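Local coordinates for protein chitooligosaccharide oxidase (Gibberella zeae, PDB 6Y0R) that oxidises the C1 hydroxyl of chitooligosaccharides to the lactone with a bicovalently bound FAD, passing the electrons to oxygen to give hydrogen peroxide, at residues E459-S464 and N484-K489; L205-R210 and V466-A471; S88-G93 and L99-E104; V188-K193 and K475-N480. All coordinates share one frame; numbering follows the deposited sequence.

Contact 1 (E459-S464 and N484-K489); sequences EMYWGS and NPQSIK
Tyr461 and Trp462, the last two residues of helix 454-462, face an irregular segment whose backbone passes 9.0 Å from Tyr461 CA, measured to Gln486 CA. The motif opposite is a type I beta turn, Asn484 to Ser487, with an Asx turn inside it: Asn484 OD1 accepts from Gln486 N at 2.8 Å. Helix and turn both belong to the berberine-like C-terminal region. Tyr461 reaches across to Gln486, whose chain beyond CG is extended (chi2 -173°) and brings the amide to the phenol. Tyr461 OH donates to Gln486 OE1 at 2.7 Å, approaching from above the carbonyl plane, 37° out of it, and ring and amide planes are turned 61° apart. The same hydroxyl also bonds Asp449 N, while Gln486 NE2 donates to Asp449 O, so one loop residue ties both polar ends together and fixes the rotation of the buried amide. Gln486 CB meets the edge of the Tyr461 ring, 4.0 Å from CE2. Tyr461 CB sits over one face of the Trp462 indole, whose NE1 is spent on Gly211 O of the FAD-binding part. Ile488 adds the apolar share of the contact, CD1 resting 3.8 Å from Trp462 CE3. Gly463, just after the helix, is the first residue to leave helical angles, with positive phi, while its N still bonds Glu459 O. At the six-membered rim, Trp462 CZ3 lies 3.6 Å from Gln486 O, close to the ring plane, and that oxygen has its hydrogen bond from Thr458 OG1.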
# COMPACT_ATOMS: atom_id res chain seq x y z
N GLU A 459 -13.77 9.93 1.73
CA GLU A 459 -14.12 9.74 3.15
C GLU A 459 -13.64 8.36 3.64
O GLU A 459 -13.21 8.26 4.81
CB GLU A 459 -15.63 9.98 3.32
CG GLU A 459 -16.14 9.52 4.66
CD GLU A 459 -16.79 8.14 4.62
OE1 GLU A 459 -17.82 7.95 3.86
OE2 GLU A 459 -16.29 7.24 5.33
N MET A 460 -13.77 7.30 2.83
CA MET A 460 -13.32 5.94 3.24
C MET A 460 -11.79 5.97 3.49
O MET A 460 -11.32 5.37 4.49
CB MET A 460 -13.62 4.91 2.16
CG MET A 460 -15.06 4.66 1.91
SD MET A 460 -15.69 3.61 3.18
CE MET A 460 -17.38 3.45 2.57
N TYR A 461 -11.04 6.62 2.60
CA TYR A 461 -9.56 6.55 2.70
C TYR A 461 -9.02 7.45 3.81
O TYR A 461 -8.05 7.00 4.47
CB TYR A 461 -8.88 6.91 1.38
CG TYR A 461 -9.22 6.02 0.21
CD1 TYR A 461 -9.43 4.67 0.36
CD2 TYR A 461 -9.42 6.58 -1.04
CE1 TYR A 461 -9.76 3.86 -0.72
CE2 TYR A 461 -9.72 5.79 -2.14
CZ TYR A 461 -9.91 4.43 -1.97
OH TYR A 461 -10.28 3.62 -3.02
N TRP A 462 -9.58 8.64 4.00
CA TRP A 462 -8.96 9.68 4.88
C TRP A 462 -9.90 10.13 6.01
O TRP A 462 -9.42 10.88 6.87
CB TRP A 462 -8.41 10.84 4.05
CG TRP A 462 -7.33 10.40 3.11
CD1 TRP A 462 -6.09 9.92 3.46
CD2 TRP A 462 -7.42 10.28 1.69
NE1 TRP A 462 -5.39 9.59 2.32
CE2 TRP A 462 -6.20 9.76 1.22
CE3 TRP A 462 -8.41 10.60 0.76
CZ2 TRP A 462 -5.93 9.59 -0.12
CZ3 TRP A 462 -8.17 10.36 -0.58
CH2 TRP A 462 -6.94 9.86 -1.01
N GLY A 463 -11.17 9.71 6.03
CA GLY A 463 -12.07 9.96 7.18
C GLY A 463 -12.03 11.40 7.64
O GLY A 463 -12.14 12.36 6.83
N SER A 464 -11.84 11.58 8.95
CA SER A 464 -11.89 12.88 9.63
C SER A 464 -10.73 13.79 9.22
O SER A 464 -10.75 14.98 9.58
CB SER A 464 -11.95 12.65 11.12
OG SER A 464 -10.83 11.89 11.54
N ASN A 484 -7.09 12.52 -9.39
CA ASN A 484 -7.66 11.26 -9.91
C ASN A 484 -9.09 11.20 -9.38
O ASN A 484 -9.49 12.04 -8.58
CB ASN A 484 -6.77 10.06 -9.56
CG ASN A 484 -6.77 9.73 -8.07
OD1 ASN A 484 -7.84 9.55 -7.47
ND2 ASN A 484 -5.60 9.54 -7.48
N PRO A 485 -9.93 10.25 -9.83
CA PRO A 485 -11.34 10.31 -9.44
C PRO A 485 -11.58 10.25 -7.92
O PRO A 485 -12.66 10.70 -7.50
CB PRO A 485 -11.95 9.10 -10.16
CG PRO A 485 -11.06 8.95 -11.40
CD PRO A 485 -9.65 9.24 -10.87
N GLN A 486 -10.62 9.74 -7.13
CA GLN A 486 -10.84 9.52 -5.68
C GLN A 486 -9.97 10.45 -4.84
O GLN A 486 -9.95 10.26 -3.67
CB GLN A 486 -10.60 8.06 -5.28
CG GLN A 486 -11.51 7.12 -6.06
CD GLN A 486 -11.43 5.67 -5.61
OE1 GLN A 486 -10.36 5.19 -5.24
NE2 GLN A 486 -12.52 4.94 -5.83
N SER A 487 -9.45 11.51 -5.44
CA SER A 487 -8.43 12.37 -4.82
C SER A 487 -9.11 13.55 -4.12
O SER A 487 -10.34 13.71 -4.18
CB SER A 487 -7.40 12.79 -5.82
OG SER A 487 -7.90 13.73 -6.75
N ILE A 488 -8.31 14.31 -3.39
CA ILE A 488 -8.75 15.42 -2.50
C ILE A 488 -9.01 16.66 -3.34
O ILE A 488 -8.12 17.08 -4.06
CB ILE A 488 -7.67 15.68 -1.42
CG1 ILE A 488 -7.59 14.49 -0.46
CG2 ILE A 488 -7.93 17.00 -0.71
CD1 ILE A 488 -8.73 14.36 0.51
N LYS A 489 -10.03 17.28 -3.15
CA LYS A 489 -10.36 18.51 -3.91
C LYS A 489 -9.96 19.73 -3.10
O LYS A 489 -10.13 19.78 -1.88
CB LYS A 489 -11.85 18.53 -4.31
CG LYS A 489 -12.24 17.45 -5.33
CD LYS A 489 -13.72 17.50 -5.66
CE LYS A 489 -14.17 16.48 -6.67
NZ LYS A 489 -15.62 16.58 -6.93

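Contact 2 (L205-R210 and V466-A471); sequences LFWGIR and VAKLEA
Trp207 and Gly208 of helix 203-212 pack on Lys468 and Leu469 at the start of helix 466-476, with the short axes 10.3 Å apart and crossing at -124°. The helix pair joins the PCMH-type FAD-binding region to the berberine-like region, 256 residues on.

Aromatic contacts come first. Lys468 runs as an extended chain over one face of the Trp207 indole. Its CG touches CZ3 of Trp207 at 3.6 Å. Next along, Lys468 CD is 3.9 Å from the centroid of the six-membered ring of Trp207, a CH-pi contact. Lys468 NZ reaches 4.0 Å from the centroid of the five-membered ring of Trp207, only 5° off the normal: a cation-pi interaction. The indole can lie under the lysine because Trp207 CG stands anti to the backbone N (chi1 -178°), carrying the ring toward the other helix.

Purely apolar contact comes from Leu469. Its CD2 meets Trp207 CZ3 at 3.6 Å and then Gly208 CA at 4.0 Å. With no side chain at Gly208, the methyl comes right down to the helix backbone, and here the CA atoms of the two segments come closest, 6.4 Å between Gly208 CA and Leu469 CA.

Polar bonding lies to the side of the contact. The indole N-H, Trp207 NE1, donates to Ser392 O, which ties down the edge of the ring whose face the lysine occupies.

The pairing probably combines dispersion along the methylene chain with electrostatic attraction at its charged end, so an exposed lysine roofs a buried tryptophan without an acidic partner across the contact.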
# COMPACT_ATOMS: atom_id res chain seq x y z
N LEU A 205 2.62 20.27 4.50
CA LEU A 205 2.91 19.44 3.31
C LEU A 205 3.40 18.08 3.81
O LEU A 205 2.99 17.06 3.27
CB LEU A 205 3.98 20.08 2.44
CG LEU A 205 4.40 19.32 1.19
CD1 LEU A 205 3.24 19.12 0.21
CD2 LEU A 205 5.51 20.05 0.50
N PHE A 206 4.28 18.07 4.82
CA PHE A 206 4.85 16.80 5.32
C PHE A 206 3.75 15.92 5.93
O PHE A 206 3.78 14.68 5.76
CB PHE A 206 5.96 17.07 6.33
CG PHE A 206 6.72 15.84 6.72
CD1 PHE A 206 7.45 15.15 5.76
CD2 PHE A 206 6.69 15.38 8.02
CE1 PHE A 206 8.13 14.00 6.12
CE2 PHE A 206 7.40 14.23 8.37
CZ PHE A 206 8.14 13.57 7.42
N TRP A 207 2.82 16.53 6.66
CA TRP A 207 1.60 15.86 7.17
C TRP A 207 0.85 15.23 5.97
O TRP A 207 0.43 14.06 6.11
CB TRP A 207 0.74 16.84 7.95
CG TRP A 207 -0.48 16.26 8.55
CD1 TRP A 207 -0.62 15.63 9.74
CD2 TRP A 207 -1.79 16.28 7.96
NE1 TRP A 207 -1.91 15.26 9.93
CE2 TRP A 207 -2.65 15.64 8.86
CE3 TRP A 207 -2.29 16.82 6.77
CZ2 TRP A 207 -4.01 15.48 8.58
CZ3 TRP A 207 -3.64 16.69 6.52
CH2 TRP A 207 -4.47 16.02 7.41
N GLY A 208 0.52 16.01 4.92
CA GLY A 208 -0.29 15.49 3.82
C GLY A 208 0.39 14.37 3.09
O GLY A 208 -0.31 13.45 2.60
N ILE A 209 1.72 14.46 2.91
CA ILE A 209 2.47 13.44 2.10
C ILE A 209 2.41 12.10 2.84
O ILE A 209 2.49 11.07 2.17
CB ILE A 209 3.89 13.94 1.80
CG1 ILE A 209 3.93 14.60 0.42
CG2 ILE A 209 4.99 12.89 1.93
CD1 ILE A 209 3.13 15.80 0.32
N ARG A 210 2.30 12.14 4.16
CA ARG A 210 2.31 10.94 5.03
C ARG A 210 0.88 10.40 5.08
O ARG A 210 0.27 10.43 6.14
CB ARG A 210 2.96 11.23 6.39
CG ARG A 210 4.46 11.51 6.29
CD ARG A 210 5.08 11.64 7.67
NE ARG A 210 4.51 12.85 8.26
CZ ARG A 210 4.45 13.16 9.56
NH1 ARG A 210 3.86 14.30 9.93
NH2 ARG A 210 4.89 12.31 10.49
N VAL A 466 -10.11 14.57 6.06
CA VAL A 466 -10.41 15.16 4.73
C VAL A 466 -10.37 16.71 4.81
O VAL A 466 -9.79 17.35 3.92
CB VAL A 466 -11.73 14.62 4.13
CG1 VAL A 466 -12.17 15.45 2.94
CG2 VAL A 466 -11.61 13.17 3.70
N ALA A 467 -11.00 17.32 5.81
CA ALA A 467 -11.10 18.79 5.88
C ALA A 467 -9.72 19.45 5.87
O ALA A 467 -9.48 20.37 5.06
CB ALA A 467 -11.92 19.19 7.10
N LYS A 468 -8.80 18.96 6.71
CA LYS A 468 -7.41 19.48 6.77
C LYS A 468 -6.69 19.19 5.45
O LYS A 468 -5.98 20.06 4.95
CB LYS A 468 -6.68 18.94 8.00
CG LYS A 468 -5.26 19.47 8.14
CD LYS A 468 -4.63 19.21 9.49
CE LYS A 468 -3.18 19.65 9.52
NZ LYS A 468 -2.57 19.25 10.81
N LEU A 469 -6.88 18.00 4.86
CA LEU A 469 -6.25 17.69 3.55
C LEU A 469 -6.73 18.67 2.47
O LEU A 469 -5.91 19.09 1.63
CB LEU A 469 -6.55 16.24 3.14
CG LEU A 469 -5.70 15.19 3.85
CD1 LEU A 469 -6.35 13.83 3.71
CD2 LEU A 469 -4.28 15.21 3.28
N GLU A 470 -8.01 19.06 2.48
CA GLU A 470 -8.52 20.03 1.47
C GLU A 470 -7.84 21.39 1.64
O GLU A 470 -7.58 22.04 0.62
CB GLU A 470 -10.04 20.16 1.60
CG GLU A 470 -10.76 18.89 1.23
CD GLU A 470 -12.26 18.91 1.44
OE1 GLU A 470 -12.71 19.68 2.31
OE2 GLU A 470 -12.94 18.11 0.81
N ALA A 471 -7.54 21.78 2.86
CA ALA A 471 -6.84 23.06 3.12
C ALA A 471 -5.38 22.96 2.64
O ALA A 471 -4.86 23.91 2.00
CB ALA A 471 -6.96 23.40 4.57

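Contact 3 (S88-G93 and L99-E104); sequences SAKSGG and LGFGGE. With FAD (flavin-adenine dinucleotide), chain B.
Lys90, at the end of strand 87-90, lies side by side with Phe101 of the following loop, and its chain can be traced outward. CB is 3.7 Å from Gly100 O, a buried carbonyl with no partner in the model. CG, anti to the backbone N (chi1 -175°), comes 3.5 Å from O2A of the FAD. CD and CE then pass along the Phe101 ring, each 3.6 Å from its CE1. A bend at the end of the chain takes NZ to Asp49 O and to a salt bridge with Glu111. Two residues earlier on the same side of the strand, Ser88 OG packs 3.2 Å from Gly102 CA while its own hydrogen bond goes to His107. Gly100, lacking a side chain, lets the loop come down onto the strand; Gly100 CA makes a CA-H...O contact with Ala89 O at 3.6 Å. That carbonyl also accepts from FAD O2B at 2.6 Å. Past the strand, FAD O2A accepts from Ser91 N and from Gly93 N. FAD O1P accepts from Gly92 N. Ser91 OG donates to adenine N7A at 2.7 Å. Two phosphates held by successive backbone N-H groups of a glycine-containing loop, Ser91 to Gly93, form the pyrophosphate-binding loop of PCMH-type FAD domains.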
# COMPACT_ATOMS: atom_id res chain seq x y z
N SER A 88 0.20 12.99 -13.18
CA SER A 88 0.24 11.80 -12.29
C SER A 88 1.66 11.26 -12.29
O SER A 88 2.23 11.08 -13.40
CB SER A 88 -0.72 10.76 -12.76
OG SER A 88 -2.07 11.21 -12.64
N ALA A 89 2.20 11.03 -11.11
CA ALA A 89 3.51 10.37 -10.96
C ALA A 89 3.27 8.87 -10.85
O ALA A 89 2.35 8.46 -10.11
CB ALA A 89 4.27 10.88 -9.79
N LYS A 90 4.14 8.08 -11.49
CA LYS A 90 4.11 6.59 -11.40
C LYS A 90 5.50 6.17 -10.91
O LYS A 90 6.49 6.42 -11.64
CB LYS A 90 3.65 5.94 -12.70
CG LYS A 90 3.48 4.42 -12.63
CD LYS A 90 2.57 3.86 -13.67
CE LYS A 90 3.06 2.59 -14.33
NZ LYS A 90 4.25 2.72 -15.19
N SER A 91 5.57 5.51 -9.77
CA SER A 91 6.84 4.98 -9.18
C SER A 91 6.96 3.49 -9.58
O SER A 91 7.55 3.18 -10.64
CB SER A 91 6.94 5.21 -7.72
OG SER A 91 7.12 6.58 -7.41
N GLY A 92 6.33 2.57 -8.85
CA GLY A 92 6.40 1.15 -9.16
C GLY A 92 5.24 0.68 -10.00
O GLY A 92 5.28 -0.44 -10.50
N GLY A 93 4.19 1.51 -10.18
CA GLY A 93 3.03 1.14 -10.99
C GLY A 93 2.13 0.05 -10.43
O GLY A 93 1.28 -0.41 -11.16
N LEU A 99 -3.88 4.26 -10.63
CA LEU A 99 -3.87 5.70 -10.27
C LEU A 99 -2.54 6.38 -10.62
O LEU A 99 -2.54 7.63 -10.69
CB LEU A 99 -4.29 5.91 -8.82
CG LEU A 99 -5.70 5.38 -8.48
CD1 LEU A 99 -6.09 5.70 -7.06
CD2 LEU A 99 -6.75 5.91 -9.43
N GLY A 100 -1.47 5.65 -10.94
CA GLY A 100 -0.22 6.31 -11.38
C GLY A 100 -0.42 6.88 -12.80
O GLY A 100 0.44 7.70 -13.21
N PHE A 101 -1.43 6.40 -13.52
CA PHE A 101 -1.87 6.95 -14.84
C PHE A 101 -2.83 8.11 -14.62
O PHE A 101 -3.07 8.92 -15.58
CB PHE A 101 -2.56 5.89 -15.69
CG PHE A 101 -1.64 4.81 -16.16
CD1 PHE A 101 -1.10 3.90 -15.27
CD2 PHE A 101 -1.24 4.74 -17.49
CE1 PHE A 101 -0.22 2.92 -15.69
CE2 PHE A 101 -0.37 3.75 -17.91
CZ PHE A 101 0.15 2.85 -17.02
N GLY A 102 -3.37 8.24 -13.42
CA GLY A 102 -4.47 9.17 -13.17
C GLY A 102 -5.83 8.53 -13.08
O GLY A 102 -6.79 9.30 -12.86
N GLY A 103 -5.96 7.20 -13.28
CA GLY A 103 -7.27 6.51 -13.24
C GLY A 103 -8.21 6.94 -14.35
O GLY A 103 -9.44 6.82 -14.21
N GLU A 104 -7.64 7.45 -15.43
CA GLU A 104 -8.34 7.94 -16.65
C GLU A 104 -7.29 8.22 -17.72
O GLU A 104 -6.10 8.19 -17.40
CB GLU A 104 -9.17 9.20 -16.37
CG GLU A 104 -8.35 10.36 -15.89
CD GLU A 104 -9.18 11.57 -15.46
OE1 GLU A 104 -10.42 11.52 -15.59
OE2 GLU A 104 -8.59 12.56 -15.04
PA FAD B . 1.99 3.59 -8.46
O1A FAD B . 0.88 3.03 -9.25
O2A FAD B . 3.22 4.04 -9.12
O5B FAD B . 1.47 4.80 -7.56
C5B FAD B . 0.45 4.63 -6.57
C4B FAD B . -0.16 5.98 -6.24
O4B FAD B . 0.85 6.83 -5.65
C3B FAD B . -0.71 6.81 -7.42
O3B FAD B . -1.74 7.70 -6.97
C2B FAD B . 0.51 7.62 -7.84
O2B FAD B . 0.21 8.79 -8.61
C1B FAD B . 1.11 7.94 -6.50
N9A FAD B . 2.54 8.18 -6.52
C8A FAD B . 3.51 7.25 -6.78
N7A FAD B . 4.74 7.77 -6.73
C5A FAD B . 4.54 9.11 -6.42
C6A FAD B . 5.43 10.18 -6.24
N6A FAD B . 6.75 10.01 -6.31
N1A FAD B . 4.92 11.42 -5.97
C2A FAD B . 3.57 11.53 -5.93
N3A FAD B . 2.64 10.59 -6.07
C4A FAD B . 3.18 9.38 -6.32
N1 FAD B . 0.59 -2.74 0.15
C2 FAD B . 0.91 -2.87 1.45
O2 FAD B . 0.66 -1.93 2.28
N3 FAD B . 1.53 -4.01 1.87
C4 FAD B . 1.85 -5.07 1.03
O4 FAD B . 2.43 -6.07 1.47
C4X FAD B . 1.54 -4.94 -0.35
N5 FAD B . 1.89 -5.91 -1.19
C5X FAD B . 1.69 -5.69 -2.54
C6 FAD B . 2.12 -6.68 -3.47
C7 FAD B . 1.91 -6.50 -4.83
C7M FAD B . 2.35 -7.57 -5.82
C8 FAD B . 1.31 -5.27 -5.32
C8M FAD B . 1.16 -4.95 -6.79
C9 FAD B . 0.85 -4.33 -4.37
C9A FAD B . 1.02 -4.53 -2.99
N10 FAD B . 0.60 -3.56 -2.07
C10 FAD B . 0.87 -3.71 -0.71
C1' FAD B . -0.11 -2.35 -2.49
C2' FAD B . 0.85 -1.18 -2.71
O2' FAD B . 1.28 -0.63 -1.47
C3' FAD B . 0.13 -0.14 -3.53
O3' FAD B . -0.22 -0.78 -4.78
C4' FAD B . 1.04 1.08 -3.75
O4' FAD B . 0.27 2.28 -3.94
C5' FAD B . 1.92 0.83 -4.94
O5' FAD B . 2.92 1.86 -5.06
P FAD B . 3.62 2.03 -6.47
O1P FAD B . 4.61 3.13 -6.37
O2P FAD B . 4.07 0.73 -7.03
O3P FAD B . 2.34 2.44 -7.39

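Contact 4 (V188-K193 and K475-N480); sequences VLPTGK and KYDPKN
A proline ring set against a helix-end carbonyl distinguishes this contact: Pro190 CD lies 3.2 Å from Tyr476 O, with CG of the same ring 3.4 Å from that oxygen. Pro190 sits in the beta hairpin between strands 182-188 and 194-197, on a type I turn with a G1 bulge. Leu189 N bonds Lys193 O, Gly192 N bonds Leu189 O, and Gly192 has positive phi. Opposite it, helix 466-476 runs out at Asp477, which begins a second type I turn ending at Asn480. The contact thus joins a hairpin tip of the FAD-binding region to the C-terminal end of a helix in the berberine-like region. With CG anti to the backbone N (chi1 -174°), the Asp477 carboxylate is turned so that OD1 comes 3.7 Å from Pro190 CG. The carboxylate itself is employed elsewhere, OD1 accepting from Leu481 N and OD2 from Phe482 N while forming a salt bridge to Lys473. Leu189 meets the phenol ring through a methyl group, CD2 3.8 Å from Tyr476 CD1. At the far end of that ring, Tyr476 OH bonds Asp204 at the head of helix 203-212, with a weaker bond from Lys475 NZ. One polar link spans the segments by way of water: Lys479 NZ donates to it at 2.9 Å, and the water in turn makes a weak bond to Pro190 O.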
# COMPACT_ATOMS: atom_id res chain seq x y z
N VAL A 188 8.49 18.19 -5.74
CA VAL A 188 8.32 19.12 -6.88
C VAL A 188 6.86 19.58 -6.82
O VAL A 188 5.96 18.77 -7.16
CB VAL A 188 8.69 18.51 -8.24
CG1 VAL A 188 8.37 19.48 -9.38
CG2 VAL A 188 10.18 18.09 -8.25
N LEU A 189 6.64 20.81 -6.39
CA LEU A 189 5.26 21.36 -6.31
C LEU A 189 4.70 21.53 -7.70
O LEU A 189 5.37 21.49 -8.73
CB LEU A 189 5.23 22.66 -5.52
CG LEU A 189 5.65 22.57 -4.06
CD1 LEU A 189 5.50 23.93 -3.41
CD2 LEU A 189 4.83 21.55 -3.26
N PRO A 190 3.37 21.70 -7.81
CA PRO A 190 2.77 21.87 -9.13
C PRO A 190 3.21 23.09 -9.98
O PRO A 190 2.94 23.07 -11.17
CB PRO A 190 1.27 21.95 -8.79
CG PRO A 190 1.17 21.15 -7.51
CD PRO A 190 2.41 21.55 -6.72
N THR A 191 3.92 24.04 -9.36
CA THR A 191 4.60 25.19 -9.99
C THR A 191 5.95 24.77 -10.59
O THR A 191 6.53 25.57 -11.37
CB THR A 191 4.91 26.26 -8.94
OG1 THR A 191 5.70 25.74 -7.87
CG2 THR A 191 3.66 26.89 -8.36
N GLY A 192 6.48 23.62 -10.15
CA GLY A 192 7.83 23.15 -10.55
C GLY A 192 8.86 23.47 -9.50
O GLY A 192 10.02 22.96 -9.61
N LYS A 193 8.49 24.25 -8.49
CA LYS A 193 9.38 24.62 -7.37
C LYS A 193 9.67 23.36 -6.54
O LYS A 193 8.72 22.63 -6.17
CB LYS A 193 8.78 25.72 -6.49
CG LYS A 193 9.55 26.01 -5.21
CD LYS A 193 9.21 27.31 -4.51
CE LYS A 193 10.46 28.08 -4.13
NZ LYS A 193 10.18 29.52 -3.93
N LYS A 475 -3.57 25.05 -0.64
CA LYS A 475 -2.28 25.77 -0.50
C LYS A 475 -1.28 25.29 -1.55
O LYS A 475 -0.58 26.12 -2.14
CB LYS A 475 -1.68 25.52 0.87
CG LYS A 475 -0.39 26.27 1.14
CD LYS A 475 0.07 26.16 2.52
CE LYS A 475 1.44 26.78 2.64
NZ LYS A 475 1.99 26.51 3.97
N TYR A 476 -1.13 23.99 -1.76
CA TYR A 476 -0.05 23.43 -2.61
C TYR A 476 -0.52 23.06 -4.01
O TYR A 476 0.29 23.11 -4.93
CB TYR A 476 0.62 22.25 -1.88
CG TYR A 476 1.37 22.68 -0.65
CD1 TYR A 476 2.59 23.33 -0.78
CD2 TYR A 476 0.89 22.49 0.63
CE1 TYR A 476 3.30 23.74 0.33
CE2 TYR A 476 1.62 22.85 1.76
CZ TYR A 476 2.81 23.54 1.60
OH TYR A 476 3.56 23.96 2.66
N ASP A 477 -1.79 22.68 -4.22
CA ASP A 477 -2.25 22.34 -5.58
C ASP A 477 -3.61 22.96 -5.79
O ASP A 477 -4.60 22.27 -5.97
CB ASP A 477 -2.29 20.84 -5.85
CG ASP A 477 -2.62 20.40 -7.27
OD1 ASP A 477 -2.43 21.20 -8.23
OD2 ASP A 477 -3.12 19.23 -7.46
N PRO A 478 -3.71 24.31 -5.77
CA PRO A 478 -5.00 24.99 -5.92
C PRO A 478 -5.72 24.73 -7.25
O PRO A 478 -6.96 24.77 -7.29
CB PRO A 478 -4.62 26.49 -5.83
CG PRO A 478 -3.17 26.53 -6.11
CD PRO A 478 -2.60 25.24 -5.53
N LYS A 479 -4.98 24.43 -8.32
CA LYS A 479 -5.54 24.17 -9.65
C LYS A 479 -5.93 22.69 -9.79
O LYS A 479 -6.48 22.33 -10.80
CB LYS A 479 -4.57 24.66 -10.72
CG LYS A 479 -4.32 26.16 -10.67
CD LYS A 479 -3.40 26.65 -11.74
CE LYS A 479 -1.96 26.29 -11.41
NZ LYS A 479 -1.03 26.85 -12.41
N ASN A 480 -5.62 21.87 -8.80
CA ASN A 480 -5.97 20.43 -8.80
C ASN A 480 -5.44 19.76 -10.08
O ASN A 480 -6.15 19.01 -10.75
CB ASN A 480 -7.46 20.21 -8.58
CG ASN A 480 -7.73 18.81 -8.12
OD1 ASN A 480 -6.79 18.13 -7.67
ND2 ASN A 480 -8.99 18.39 -8.17
O HOH W 1 1.16 25.40 -11.19

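How the contacts relate
Contacts 2 and 4 share helix 466-476, and both dock it on the FAD-binding region; their centres are 13 Å apart, and Leu205 CB touches Tyr476 CE2 at 3.7 Å between them. Contact 1, centred 11 Å from contact 2, packs the preceding helix against the C-terminal tail, and Leu469 CD1 reaches Trp462 CG at 3.6 Å to join the two. Contact 3 alone of the four bonds the FAD directly. It meets contact 1 where Asn484 CB lies 3.4 Å from Gly102 O, but does not touch contacts 2 or 4. The others stay further from the cofactor: the Trp462 side chain about 8 Å, that of Pro190 about 10 Å and Gly208 about 11 Å.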